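Local atomic coordinates of extracellular solute-binding protein family 1 (Pseudothermotoga lettingae, PDB entry 5CI5), a protein that probably serves as the sugar-binding component of an ABC transporter, and holds alpha-D-tagatose in its binding pocket. Residues D67-A72 and P91-K96; A113-N118 and G131-T136; L170-T175 and V259-G264; L194-F199 and E381-M386. All coordinates share one frame; numbering follows the deposited sequence.

Interaction 1. Residues D67-A72 and P91-K96; sequences DKLVTA and PTFAEK
Phe93 reaches across from its helix and sets its ring against Leu69 and Val70. The contact is wholly apolar, and no hydrogen bond crosses it. Leu69 CD2 comes to 3.6 Å from Phe93 CE2. The same methyl is 4.0 Å from Phe93 CZ, so it spans the end of the ring and one flank. On the other flank, Val70 CG2 lies 3.8 Å from Phe93 CE1. Both methyls approach the ring at a slant. Torsions explain the reach. Phe93 CG stands anti to its carbonyl carbon (chi1 -57°), which sends the ring out from the helix. Val70 turns CG2 to the ring because CG1 takes the place anti to the backbone N (chi1 169°). The backbones stay well apart, with Val70 CA and Phe93 CA separated by 8.2 Å. The ring therefore bridges most of the gap. Further out, Phe93 also rests on Leu73, one turn beyond Leu69 and Val70, and on Leu99. Val70 packs on Trp98. Next to Phe93, Thr92 OG1 lies within hydrogen-bonding reach of both Gly88 O and Pro374 O, which must share its one proton. Helix 62-75 links the parallel strands 55-60 and 81-85, with strand 25-30 between them, in a beta-alpha-beta crossover. Leu69 touches Trp28 of strand 25-30, so this contact ties helix 89-95 to a helix that lies on the mixed sheet.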
loop_
_atom_site.group_PDB
_atom_site.type_symbol
_atom_site.label_atom_id
_atom_site.label_comp_id
_atom_site.label_asym_id
_atom_site.label_seq_id
_atom_site.Cartn_x
_atom_site.Cartn_y
_atom_site.Cartn_z
ATOM N N ASP A 67 -3.660 -0.346 -14.812
ATOM C CA ASP A 67 -4.235 -0.401 -16.149
ATOM C C ASP A 67 -3.165 -0.239 -17.225
ATOM O O ASP A 67 -3.207 -0.933 -18.238
ATOM C CB ASP A 67 -5.317 0.660 -16.302
ATOM C CG ASP A 67 -6.570 0.331 -15.497
ATOM O OD1 ASP A 67 -6.792 -0.861 -15.166
ATOM O OD2 ASP A 67 -7.327 1.268 -15.185
ATOM N N LYS A 68 -2.205 0.652 -17.009
ATOM C CA LYS A 68 -1.109 0.803 -17.967
ATOM C C LYS A 68 -0.227 -0.441 -18.044
ATOM O O LYS A 68 0.209 -0.857 -19.136
ATOM C CB LYS A 68 -0.266 2.019 -17.602
ATOM C CG LYS A 68 -1.016 3.333 -17.805
ATOM C CD LYS A 68 -0.166 4.533 -17.381
ATOM C CE LYS A 68 -0.705 5.843 -17.967
ATOM N NZ LYS A 68 -2.073 6.115 -17.504
ATOM N N LEU A 69 0.066 -1.027 -16.887
ATOM C CA LEU A 69 0.930 -2.200 -16.869
ATOM C C LEU A 69 0.222 -3.402 -17.533
ATOM O O LEU A 69 0.816 -4.100 -18.348
ATOM C CB LEU A 69 1.373 -2.523 -15.430
ATOM C CG LEU A 69 2.331 -3.715 -15.283
ATOM C CD1 LEU A 69 3.565 -3.568 -16.209
ATOM C CD2 LEU A 69 2.756 -3.889 -13.811
ATOM N N VAL A 70 -1.049 -3.604 -17.214
ATOM C CA VAL A 70 -1.816 -4.672 -17.836
ATOM C C VAL A 70 -1.842 -4.484 -19.363
ATOM O O VAL A 70 -1.636 -5.425 -20.134
ATOM C CB VAL A 70 -3.253 -4.731 -17.287
ATOM C CG1 VAL A 70 -4.117 -5.661 -18.135
ATOM C CG2 VAL A 70 -3.238 -5.209 -15.845
ATOM N N THR A 71 -2.080 -3.250 -19.786
ATOM C CA THR A 71 -2.127 -2.939 -21.216
ATOM C C THR A 71 -0.849 -3.397 -21.910
ATOM O O THR A 71 -0.876 -4.037 -22.970
ATOM C CB THR A 71 -2.321 -1.420 -21.436
ATOM O OG1 THR A 71 -3.585 -1.026 -20.882
ATOM C CG2 THR A 71 -2.270 -1.062 -22.932
ATOM N N ALA A 72 0.281 -3.097 -21.287
ATOM C CA ALA A 72 1.570 -3.465 -21.848
ATOM C C ALA A 72 1.802 -4.980 -21.829
ATOM O O ALA A 72 2.331 -5.557 -22.783
ATOM C CB ALA A 72 2.676 -2.762 -21.095
ATOM N N PRO A 91 0.411 -12.771 -8.599
ATOM C CA PRO A 91 -0.400 -13.952 -8.964
ATOM C C PRO A 91 -1.306 -13.754 -10.167
ATOM O O PRO A 91 -1.434 -14.666 -10.999
ATOM C CB PRO A 91 -1.225 -14.201 -7.691
ATOM C CG PRO A 91 -0.354 -13.683 -6.610
ATOM C CD PRO A 91 0.282 -12.440 -7.172
ATOM N N THR A 92 -1.912 -12.572 -10.291
ATOM C CA THR A 92 -2.766 -12.275 -11.433
ATOM C C THR A 92 -1.964 -12.397 -12.749
ATOM O O THR A 92 -2.396 -13.069 -13.709
ATOM C CB THR A 92 -3.357 -10.873 -11.321
ATOM O OG1 THR A 92 -4.138 -10.798 -10.127
ATOM C CG2 THR A 92 -4.226 -10.522 -12.499
ATOM N N PHE A 93 -0.801 -11.752 -12.802
ATOM C CA PHE A 93 -0.022 -11.764 -14.047
ATOM C C PHE A 93 0.607 -13.126 -14.314
ATOM O O PHE A 93 0.679 -13.565 -15.466
ATOM C CB PHE A 93 1.095 -10.709 -14.025
ATOM C CG PHE A 93 0.624 -9.285 -13.795
ATOM C CD1 PHE A 93 -0.660 -8.869 -14.104
ATOM C CD2 PHE A 93 1.506 -8.366 -13.261
ATOM C CE1 PHE A 93 -1.053 -7.552 -13.859
ATOM C CE2 PHE A 93 1.131 -7.056 -13.033
ATOM C CZ PHE A 93 -0.159 -6.654 -13.350
ATOM N N ALA A 94 1.061 -13.802 -13.251
ATOM C CA ALA A 94 1.754 -15.087 -13.382
ATOM C C ALA A 94 0.818 -16.163 -13.930
ATOM O O ALA A 94 1.233 -17.027 -14.690
ATOM C CB ALA A 94 2.329 -15.528 -12.025
ATOM N N GLU A 95 -0.442 -16.086 -13.531
ATOM C CA GLU A 95 -1.452 -17.061 -13.931
ATOM C C GLU A 95 -1.653 -17.047 -15.441
ATOM O O GLU A 95 -1.982 -18.074 -16.054
ATOM C CB GLU A 95 -2.769 -16.792 -13.211
ATOM C CG GLU A 95 -3.827 -17.894 -13.433
ATOM C CD GLU A 95 -4.623 -17.754 -14.710
ATOM O OE1 GLU A 95 -4.819 -16.619 -15.182
ATOM O OE2 GLU A 95 -5.045 -18.800 -15.277
ATOM N N LYS A 96 -1.417 -15.888 -16.050
ATOM C CA LYS A 96 -1.595 -15.714 -17.475
ATOM C C LYS A 96 -0.350 -16.070 -18.295
ATOM O O LYS A 96 -0.397 -16.067 -19.524
ATOM C CB LYS A 96 -1.991 -14.267 -17.791
ATOM C CG LYS A 96 -3.348 -13.898 -17.217
ATOM C CD LYS A 96 -3.747 -12.501 -17.508
ATOM C CE LYS A 96 -5.214 -12.285 -17.139
ATOM N NZ LYS A 96 -6.118 -13.077 -18.038
#

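Interaction 2. Residues A113-N118 and G131-T136; sequences AQIWPN and GLPWYT. With T6T (alpha-D-tagatopyranose), chain C.
Ile115 lies slantwise over Pro133, with the two side chains turned toward each other. Its CG2 is 4.1 Å from Pro133 CG. Its other branch ends in CD1, which sits 4.2 Å from Leu132 CD1. Trp116 adds a looser contact: its CD1 is 4.3 Å from Thr136 CG2, and the methyl meets the indole obliquely. Thr136 OG1 hydrogen-bonds to Gly299 O. Tyr135 serves the sugar instead. Its CG lies between the backbone N and the carbonyl carbon (chi1 90°), and the ring runs out to the ligand. Tyr135 OH and O1 of alpha-D-tagatopyranose share a hydrogen bond of 2.6 Å, with O1 at the ring edge and in its plane. A phenylalanine here would probably leave O1 of the sugar without this phenolic mate. Trp134 and Tyr135 form a classic beta bulge opposite Trp301, another pocket residue. The bulge lies in strand 128-138, which pairs antiparallel with strands 298-304 and 339-340. The loop 113-118 runs beside that strand, and the Trp116 ring meets Phe364 edge-to-face and touches helix 343-348.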
loop_
_atom_site.group_PDB
_atom_site.type_symbol
_atom_site.label_atom_id
_atom_site.label_comp_id
_atom_site.label_asym_id
_atom_site.label_seq_id
_atom_site.Cartn_x
_atom_site.Cartn_y
_atom_site.Cartn_z
ATOM N N ALA A 113 17.498 -15.014 1.501
ATOM C CA ALA A 113 17.228 -15.337 2.905
ATOM C C ALA A 113 17.032 -14.101 3.779
ATOM O O ALA A 113 16.598 -14.224 4.927
ATOM C CB ALA A 113 18.353 -16.193 3.464
ATOM N N GLN A 114 17.347 -12.919 3.249
ATOM C CA GLN A 114 17.127 -11.653 3.970
ATOM C C GLN A 114 15.737 -11.045 3.723
ATOM O O GLN A 114 15.330 -10.164 4.452
ATOM C CB GLN A 114 18.206 -10.633 3.611
ATOM C CG GLN A 114 19.576 -10.975 4.250
ATOM C CD GLN A 114 19.472 -11.091 5.744
ATOM O OE1 GLN A 114 18.957 -10.195 6.407
ATOM N NE2 GLN A 114 19.918 -12.229 6.291
ATOM N N ILE A 115 14.996 -11.507 2.714
ATOM C CA ILE A 115 13.667 -10.933 2.454
ATOM C C ILE A 115 12.740 -11.388 3.573
ATOM O O ILE A 115 12.758 -12.583 3.942
ATOM C CB ILE A 115 13.124 -11.382 1.054
ATOM C CG1 ILE A 115 14.132 -10.973 -0.029
ATOM C CG2 ILE A 115 11.711 -10.857 0.773
ATOM C CD1 ILE A 115 14.346 -9.490 -0.134
ATOM N N TRP A 116 11.979 -10.458 4.156
ATOM C CA TRP A 116 11.001 -10.833 5.175
ATOM C C TRP A 116 10.118 -11.972 4.656
ATOM O O TRP A 116 9.535 -11.869 3.592
ATOM C CB TRP A 116 10.125 -9.660 5.572
ATOM C CG TRP A 116 10.826 -8.514 6.216
ATOM C CD1 TRP A 116 11.136 -7.331 5.630
ATOM C CD2 TRP A 116 11.282 -8.430 7.575
ATOM N NE1 TRP A 116 11.771 -6.513 6.538
ATOM C CE2 TRP A 116 11.862 -7.162 7.740
ATOM C CE3 TRP A 116 11.249 -9.308 8.667
ATOM C CZ2 TRP A 116 12.406 -6.738 8.961
ATOM C CZ3 TRP A 116 11.807 -8.883 9.886
ATOM C CH2 TRP A 116 12.373 -7.619 10.011
ATOM N N PRO A 117 10.003 -13.060 5.418
ATOM C CA PRO A 117 9.378 -14.249 4.822
ATOM C C PRO A 117 7.896 -14.145 4.535
ATOM O O PRO A 117 7.417 -14.923 3.689
ATOM C CB PRO A 117 9.613 -15.348 5.870
ATOM C CG PRO A 117 10.563 -14.831 6.808
ATOM C CD PRO A 117 10.599 -13.344 6.731
ATOM N N ASN A 118 7.180 -13.257 5.220
ATOM C CA ASN A 118 5.772 -13.105 4.965
ATOM C C ASN A 118 5.544 -12.474 3.615
ATOM O O ASN A 118 4.424 -12.442 3.127
ATOM C CB ASN A 118 5.099 -12.294 6.075
ATOM C CG ASN A 118 5.736 -10.927 6.306
ATOM O OD1 ASN A 118 6.968 -10.757 6.237
ATOM N ND2 ASN A 118 4.894 -9.944 6.634
ATOM N N GLY A 131 8.245 -12.687 -8.473
ATOM C CA GLY A 131 8.680 -11.339 -8.202
ATOM C C GLY A 131 9.664 -11.254 -7.061
ATOM O O GLY A 131 9.759 -12.164 -6.213
ATOM N N LEU A 132 10.415 -10.157 -7.041
ATOM C CA LEU A 132 11.384 -9.884 -5.974
ATOM C C LEU A 132 10.871 -8.681 -5.182
ATOM O O LEU A 132 10.921 -7.570 -5.687
ATOM C CB LEU A 132 12.773 -9.583 -6.540
ATOM C CG LEU A 132 13.821 -9.133 -5.518
ATOM C CD1 LEU A 132 13.856 -10.048 -4.286
ATOM C CD2 LEU A 132 15.170 -9.041 -6.203
ATOM N N PRO A 133 10.355 -8.904 -3.961
ATOM C CA PRO A 133 9.888 -7.753 -3.159
ATOM C C PRO A 133 11.010 -6.732 -2.983
ATOM O O PRO A 133 12.098 -7.104 -2.535
ATOM C CB PRO A 133 9.477 -8.403 -1.827
ATOM C CG PRO A 133 9.088 -9.790 -2.225
ATOM C CD PRO A 133 10.130 -10.174 -3.254
ATOM N N TRP A 134 10.737 -5.480 -3.326
ATOM C CA TRP A 134 11.734 -4.407 -3.247
ATOM C C TRP A 134 11.493 -3.461 -2.050
ATOM O O TRP A 134 12.432 -3.134 -1.327
ATOM C CB TRP A 134 11.765 -3.606 -4.553
ATOM C CG TRP A 134 12.845 -2.571 -4.511
ATOM C CD1 TRP A 134 14.198 -2.796 -4.687
ATOM C CD2 TRP A 134 12.713 -1.178 -4.194
ATOM N NE1 TRP A 134 14.896 -1.617 -4.527
ATOM C CE2 TRP A 134 14.016 -0.615 -4.228
ATOM C CE3 TRP A 134 11.625 -0.341 -3.915
ATOM C CZ2 TRP A 134 14.261 0.734 -3.965
ATOM C CZ3 TRP A 134 11.873 1.019 -3.659
ATOM C CH2 TRP A 134 13.184 1.539 -3.695
ATOM N N TYR A 135 10.264 -2.967 -1.870
ATOM C CA TYR A 135 9.925 -2.321 -0.603
ATOM C C TYR A 135 8.617 -2.861 -0.092
ATOM O O TYR A 135 7.829 -3.440 -0.833
ATOM C CB TYR A 135 9.879 -0.788 -0.718
ATOM C CG TYR A 135 8.577 -0.083 -1.092
ATOM C CD1 TYR A 135 7.540 0.036 -0.178
ATOM C CD2 TYR A 135 8.440 0.560 -2.316
ATOM C CE1 TYR A 135 6.384 0.748 -0.497
ATOM C CE2 TYR A 135 7.298 1.285 -2.642
ATOM C CZ TYR A 135 6.281 1.377 -1.723
ATOM O OH TYR A 135 5.175 2.123 -2.092
ATOM N N THR A 136 8.453 -2.733 1.215
ATOM C CA THR A 136 7.236 -3.184 1.854
ATOM C C THR A 136 6.759 -2.133 2.869
ATOM O O THR A 136 7.368 -1.051 3.025
ATOM C CB THR A 136 7.454 -4.567 2.510
ATOM O OG1 THR A 136 6.200 -5.116 2.937
ATOM C CG2 THR A 136 8.448 -4.527 3.684
HETATM O O3 T6T C . 1.049 -0.405 0.212
HETATM C C3 T6T C . 1.432 -0.127 -1.130
HETATM C C4 T6T C . 0.574 -0.974 -2.070
HETATM O O4 T6T C . 0.666 -2.357 -1.704
HETATM C C5 T6T C . -0.853 -0.481 -1.973
HETATM O O5 T6T C . -1.698 -1.236 -2.844
HETATM C C6 T6T C . -0.922 1.007 -2.298
HETATM O O6 T6T C . -0.105 1.723 -1.373
HETATM C C2 T6T C . 1.272 1.334 -1.404
HETATM O O2 T6T C . 1.822 1.642 -2.691
HETATM C C1 T6T C . 2.003 2.188 -0.345
HETATM O O1 T6T C . 3.341 1.876 -0.208
#

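Interaction 3. Residues L170-T175 and V259-G264; sequences LKITDT and VAMAIG
Ile172 holds CG1 anti to its carbonyl carbon (chi1 -70°) and CG2 anti to its backbone N. An extended chi2 of 162° then carries CD1 outward. Both methyls reach Ala260, just before strand 261-264, and CD1 also meets Met261 at the start of the strand. The family suggests a type 2 periplasmic binding protein fold, and here the last turn of a helix packs on an edge strand of a small antiparallel sheet. Helix 162-172 ends at Ile172, and Thr173 is the first residue to leave helical geometry. Thr173 OG1 bonds back to Ala169 O and also to Gly181 N, which ties the helix end to the loop beyond. Strand 261-264 pairs with strand 140-144, and Ala260 keeps a backbone bond to Asn144. Selenomethionine Met261 folds its tip back toward the helix, where it also touches Leu165, Ala168 and Ala169. Phe148 of helix 145-150 touches both Ile172 and Met261. The contact is purely apolar, and its three touching side chains are buried. Met261 CE stops 4.3 Å from Ile172 CD1. The methyl of Ala260 fits against both branches of the isoleucine: Ala260 CB is 3.8 Å from Ile172 CG2 and 3.9 Å from Ile172 CD1.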
loop_
_atom_site.group_PDB
_atom_site.type_symbol
_atom_site.label_atom_id
_atom_site.label_comp_id
_atom_site.label_asym_id
_atom_site.label_seq_id
_atom_site.Cartn_x
_atom_site.Cartn_y
_atom_site.Cartn_z
ATOM N N LEU A 170 -14.068 14.127 15.792
ATOM C CA LEU A 170 -15.106 15.151 15.951
ATOM C C LEU A 170 -14.557 16.409 16.617
ATOM O O LEU A 170 -14.917 17.528 16.244
ATOM C CB LEU A 170 -16.276 14.592 16.763
ATOM C CG LEU A 170 -17.206 13.658 16.001
ATOM C CD1 LEU A 170 -18.150 12.941 16.980
ATOM C CD2 LEU A 170 -18.009 14.398 14.937
ATOM N N LYS A 171 -13.667 16.233 17.582
ATOM C CA LYS A 171 -13.094 17.349 18.329
ATOM C C LYS A 171 -12.181 18.225 17.464
ATOM O O LYS A 171 -12.117 19.445 17.631
ATOM C CB LYS A 171 -12.331 16.813 19.534
ATOM C CG LYS A 171 -13.260 16.415 20.683
ATOM C CD LYS A 171 -12.485 15.837 21.851
ATOM C CE LYS A 171 -13.404 15.565 23.038
ATOM N NZ LYS A 171 -12.722 14.737 24.075
ATOM N N ILE A 172 -11.480 17.600 16.530
ATOM C CA ILE A 172 -10.561 18.314 15.651
ATOM C C ILE A 172 -11.250 19.004 14.474
ATOM O O ILE A 172 -10.846 20.102 14.030
ATOM C CB ILE A 172 -9.490 17.327 15.117
ATOM C CG1 ILE A 172 -8.545 16.909 16.245
ATOM C CG2 ILE A 172 -8.694 17.936 13.979
ATOM C CD1 ILE A 172 -7.742 15.629 15.954
ATOM N N THR A 173 -12.266 18.346 13.929
ATOM C CA THR A 173 -12.898 18.820 12.713
ATOM C C THR A 173 -13.488 20.230 12.873
ATOM O O THR A 173 -14.146 20.533 13.851
ATOM C CB THR A 173 -13.992 17.862 12.251
ATOM O OG1 THR A 173 -13.390 16.595 11.905
ATOM C CG2 THR A 173 -14.710 18.421 11.018
ATOM N N ASP A 174 -13.258 21.065 11.870
ATOM C CA ASP A 174 -13.853 22.396 11.797
ATOM C C ASP A 174 -14.036 22.683 10.321
ATOM O O ASP A 174 -13.193 23.337 9.682
ATOM C CB ASP A 174 -12.960 23.430 12.486
ATOM C CG ASP A 174 -13.544 24.838 12.456
ATOM O OD1 ASP A 174 -14.711 25.010 12.065
ATOM O OD2 ASP A 174 -12.799 25.770 12.811
ATOM N N THR A 175 -15.110 22.130 9.759
ATOM C CA THR A 175 -15.267 22.072 8.315
ATOM C C THR A 175 -15.407 23.483 7.758
ATOM O O THR A 175 -15.036 23.725 6.607
ATOM C CB THR A 175 -16.491 21.234 7.858
ATOM O OG1 THR A 175 -17.695 21.836 8.338
ATOM C CG2 THR A 175 -16.374 19.770 8.328
ATOM N N VAL A 259 -5.596 18.074 7.557
ATOM C CA VAL A 259 -6.174 16.750 7.858
ATOM C C VAL A 259 -5.334 16.099 8.924
ATOM O O VAL A 259 -4.161 15.871 8.719
ATOM C CB VAL A 259 -6.240 15.842 6.614
ATOM C CG1 VAL A 259 -6.697 14.393 6.991
ATOM C CG2 VAL A 259 -7.185 16.425 5.634
ATOM N N ALA A 260 -5.942 15.779 10.067
ATOM C CA ALA A 260 -5.174 15.377 11.239
ATOM C C ALA A 260 -4.848 13.907 11.301
ATOM O O ALA A 260 -3.890 13.539 11.977
ATOM C CB ALA A 260 -5.905 15.772 12.498
HETATM N N MSE A 261 -5.652 13.077 10.641
HETATM C CA MSE A 261 -5.481 11.625 10.701
HETATM C C MSE A 261 -5.818 11.048 9.349
HETATM O O MSE A 261 -6.745 11.512 8.703
HETATM C CB MSE A 261 -6.387 10.976 11.757
HETATM C CG MSE A 261 -6.053 11.311 13.179
HETATM SE SE MSE A 261 -7.193 10.361 14.428
HETATM C CE MSE A 261 -8.631 11.645 14.599
ATOM N N ALA A 262 -5.084 10.012 8.964
ATOM C CA ALA A 262 -5.380 9.244 7.762
ATOM C C ALA A 262 -4.791 7.864 7.916
ATOM O O ALA A 262 -4.087 7.584 8.882
ATOM C CB ALA A 262 -4.799 9.924 6.531
ATOM N N ILE A 263 -5.059 6.999 6.955
ATOM C CA ILE A 263 -4.344 5.745 6.880
ATOM C C ILE A 263 -3.065 5.964 6.090
ATOM O O ILE A 263 -3.085 6.581 5.035
ATOM C CB ILE A 263 -5.226 4.627 6.263
ATOM C CG1 ILE A 263 -6.402 4.361 7.191
ATOM C CG2 ILE A 263 -4.386 3.368 6.056
ATOM C CD1 ILE A 263 -7.384 3.363 6.685
ATOM N N GLY A 264 -1.936 5.482 6.623
ATOM C CA GLY A 264 -0.655 5.612 5.956
ATOM C C GLY A 264 0.338 4.621 6.518
ATOM O O GLY A 264 -0.035 3.624 7.123
#

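Interaction 4. Residues L194-F199 and E381-M386; sequences LGYMMF and EQIQTM
The hydroxyl of Tyr196 hydrogen-bonds to Gly222 O, and this bond holds the outer end of a ring packed against Ile383 and Met386. The acceptor belongs to helix 220-234, outside the two segments. Between the segments themselves, everything is apolar. Tyr196 CG stands anti to the backbone N (chi1 177°), which swings the ring toward helix 376-391. The selenomethionine Met386 places its terminal methyl squarely over one face. Its CE is 3.6 Å from the centroid of the Tyr196 ring and only 6° off the normal, a well-formed CH-pi contact. A bend at chi3 (68°) turns this methyl onto the ring. The selenium stands further back, 5.0 Å from the same centroid, above the same face in a Met-aromatic contact. Ile383 comes in obliquely lower on the side chain. Its CG2 lies 3.7 Å from Tyr196 CD2 and 3.9 Å from Tyr196 CB. The motif is helix-on-helix packing: helix 190-202 lies against helix 376-391, with Tyr196 CA 7.7 Å from Ile383 CA. Helices 220-234 and 397-413 close round the tyrosine through Ala225, Leu226 and Ile401. A leucine in its place would probably leave Gly222 O without its hydroxyl partner and the Met386 methyl without a ring face to rest on. Ile383 also touches Thr193, the residue just before 194-199 on helix 190-202. Leu194 CB points away from the 381-386 helix. Its side chain touches the bound tagatose, as well as Arg139 and Arg370 of the same pocket.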
loop_
_atom_site.group_PDB
_atom_site.type_symbol
_atom_site.label_atom_id
_atom_site.label_comp_id
_atom_site.label_asym_id
_atom_site.label_seq_id
_atom_site.Cartn_x
_atom_site.Cartn_y
_atom_site.Cartn_z
ATOM N N LEU A 194 -8.433 -0.896 0.664
ATOM C CA LEU A 194 -7.562 -1.033 1.816
ATOM C C LEU A 194 -8.182 -0.410 3.045
ATOM O O LEU A 194 -8.081 -0.970 4.145
ATOM C CB LEU A 194 -6.185 -0.419 1.517
ATOM C CG LEU A 194 -5.332 -1.186 0.505
ATOM C CD1 LEU A 194 -4.254 -0.290 -0.054
ATOM C CD2 LEU A 194 -4.739 -2.426 1.137
ATOM N N GLY A 195 -8.831 0.739 2.878
ATOM C CA GLY A 195 -9.529 1.389 3.985
ATOM C C GLY A 195 -10.621 0.486 4.537
ATOM O O GLY A 195 -10.713 0.243 5.740
ATOM N N TYR A 196 -11.471 -0.027 3.657
ATOM C CA TYR A 196 -12.502 -0.921 4.115
ATOM C C TYR A 196 -11.916 -2.159 4.825
ATOM O O TYR A 196 -12.400 -2.562 5.890
ATOM C CB TYR A 196 -13.412 -1.351 2.956
ATOM C CG TYR A 196 -14.429 -2.349 3.445
ATOM C CD1 TYR A 196 -15.433 -1.959 4.346
ATOM C CD2 TYR A 196 -14.366 -3.661 3.064
ATOM C CE1 TYR A 196 -16.336 -2.877 4.843
ATOM C CE2 TYR A 196 -15.275 -4.582 3.546
ATOM C CZ TYR A 196 -16.250 -4.175 4.424
ATOM O OH TYR A 196 -17.149 -5.114 4.913
HETATM N N MSE A 197 -10.873 -2.758 4.249
HETATM C CA MSE A 197 -10.218 -3.910 4.865
HETATM C C MSE A 197 -9.689 -3.589 6.251
HETATM O O MSE A 197 -9.832 -4.412 7.157
HETATM C CB MSE A 197 -9.071 -4.433 3.995
HETATM C CG MSE A 197 -9.542 -5.176 2.777
HETATM SE SE MSE A 197 -8.049 -5.815 1.676
HETATM C CE MSE A 197 -7.323 -7.141 2.942
HETATM N N MSE A 198 -9.066 -2.423 6.421
HETATM C CA MSE A 198 -8.595 -2.014 7.754
HETATM C C MSE A 198 -9.737 -2.049 8.769
HETATM O O MSE A 198 -9.564 -2.579 9.867
HETATM C CB MSE A 198 -7.950 -0.616 7.706
HETATM C CG MSE A 198 -6.638 -0.599 6.990
HETATM SE SE MSE A 198 -5.236 -1.379 8.099
HETATM C CE MSE A 198 -5.036 0.087 9.357
ATOM N N PHE A 199 -10.903 -1.515 8.396
ATOM C CA PHE A 199 -12.041 -1.499 9.314
ATOM C C PHE A 199 -12.697 -2.892 9.470
ATOM O O PHE A 199 -13.125 -3.259 10.567
ATOM C CB PHE A 199 -13.062 -0.463 8.839
ATOM C CG PHE A 199 -12.674 0.968 9.180
ATOM C CD1 PHE A 199 -11.514 1.538 8.690
ATOM C CD2 PHE A 199 -13.474 1.727 10.015
ATOM C CE1 PHE A 199 -11.183 2.854 9.018
ATOM C CE2 PHE A 199 -13.142 3.016 10.355
ATOM C CZ PHE A 199 -11.980 3.580 9.862
ATOM N N GLU A 381 -12.176 -4.191 -7.065
ATOM C CA GLU A 381 -13.132 -3.355 -7.780
ATOM C C GLU A 381 -14.538 -3.411 -7.150
ATOM O O GLU A 381 -15.213 -2.396 -7.065
ATOM C CB GLU A 381 -13.201 -3.769 -9.256
ATOM C CG GLU A 381 -14.396 -3.214 -10.028
ATOM C CD GLU A 381 -14.427 -1.701 -10.068
ATOM O OE1 GLU A 381 -13.378 -1.089 -9.791
ATOM O OE2 GLU A 381 -15.502 -1.123 -10.384
ATOM N N GLN A 382 -14.960 -4.587 -6.692
ATOM C CA GLN A 382 -16.264 -4.716 -6.037
ATOM C C GLN A 382 -16.340 -3.978 -4.696
ATOM O O GLN A 382 -17.379 -3.401 -4.349
ATOM C CB GLN A 382 -16.613 -6.185 -5.832
ATOM C CG GLN A 382 -16.801 -6.926 -7.139
ATOM C CD GLN A 382 -17.972 -6.355 -7.921
ATOM O OE1 GLN A 382 -19.015 -6.026 -7.343
ATOM N NE2 GLN A 382 -17.783 -6.171 -9.200
ATOM N N ILE A 383 -15.234 -3.990 -3.957
ATOM C CA ILE A 383 -15.176 -3.336 -2.661
ATOM C C ILE A 383 -15.216 -1.808 -2.881
ATOM O O ILE A 383 -15.941 -1.076 -2.192
ATOM C CB ILE A 383 -13.909 -3.750 -1.872
ATOM C CG1 ILE A 383 -13.898 -5.268 -1.621
ATOM C CG2 ILE A 383 -13.819 -2.968 -0.575
ATOM C CD1 ILE A 383 -15.075 -5.770 -0.800
ATOM N N GLN A 384 -14.456 -1.321 -3.866
ATOM C CA GLN A 384 -14.455 0.102 -4.194
ATOM C C GLN A 384 -15.882 0.577 -4.528
ATOM O O GLN A 384 -16.348 1.609 -4.029
ATOM C CB GLN A 384 -13.518 0.381 -5.371
ATOM C CG GLN A 384 -12.041 0.137 -5.031
ATOM C CD GLN A 384 -11.162 0.037 -6.262
ATOM O OE1 GLN A 384 -10.219 -0.769 -6.316
ATOM N NE2 GLN A 384 -11.501 0.800 -7.276
ATOM N N THR A 385 -16.560 -0.170 -5.393
ATOM C CA THR A 385 -17.901 0.191 -5.817
ATOM C C THR A 385 -18.888 0.180 -4.636
ATOM O O THR A 385 -19.698 1.084 -4.477
ATOM C CB THR A 385 -18.368 -0.758 -6.938
ATOM O OG1 THR A 385 -17.526 -0.577 -8.088
ATOM C CG2 THR A 385 -19.840 -0.491 -7.319
HETATM N N MSE A 386 -18.770 -0.832 -3.791
HETATM C CA MSE A 386 -19.571 -0.960 -2.582
HETATM C C MSE A 386 -19.486 0.324 -1.745
HETATM O O MSE A 386 -20.515 0.949 -1.396
HETATM C CB MSE A 386 -19.086 -2.171 -1.787
HETATM C CG MSE A 386 -19.843 -2.416 -0.523
HETATM SE SE MSE A 386 -19.007 -3.782 0.533
HETATM C CE MSE A 386 -17.383 -2.829 1.008
#

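How the interactions relate
All four contacts are buried and apolar, and none has a hydrogen bond across it. Interactions 1 and 2 both involve the mixed sheet: the first joins two helices beside it, the second packs a loop on one of its strands. Interactions 3 and 4 lie round the smaller sheet and the helices near it. These two touch, with Ile263 CD1 4.0 Å from Gly195 CA, and their segments alternate along the chain. Aromatic rings carry much of interactions 1 and 4, whereas interaction 3 is aliphatic. Interactions 2 and 4 each hold a pocket residue, Tyr135 and Leu194. Interaction 3 lies farthest from the centre of the chain.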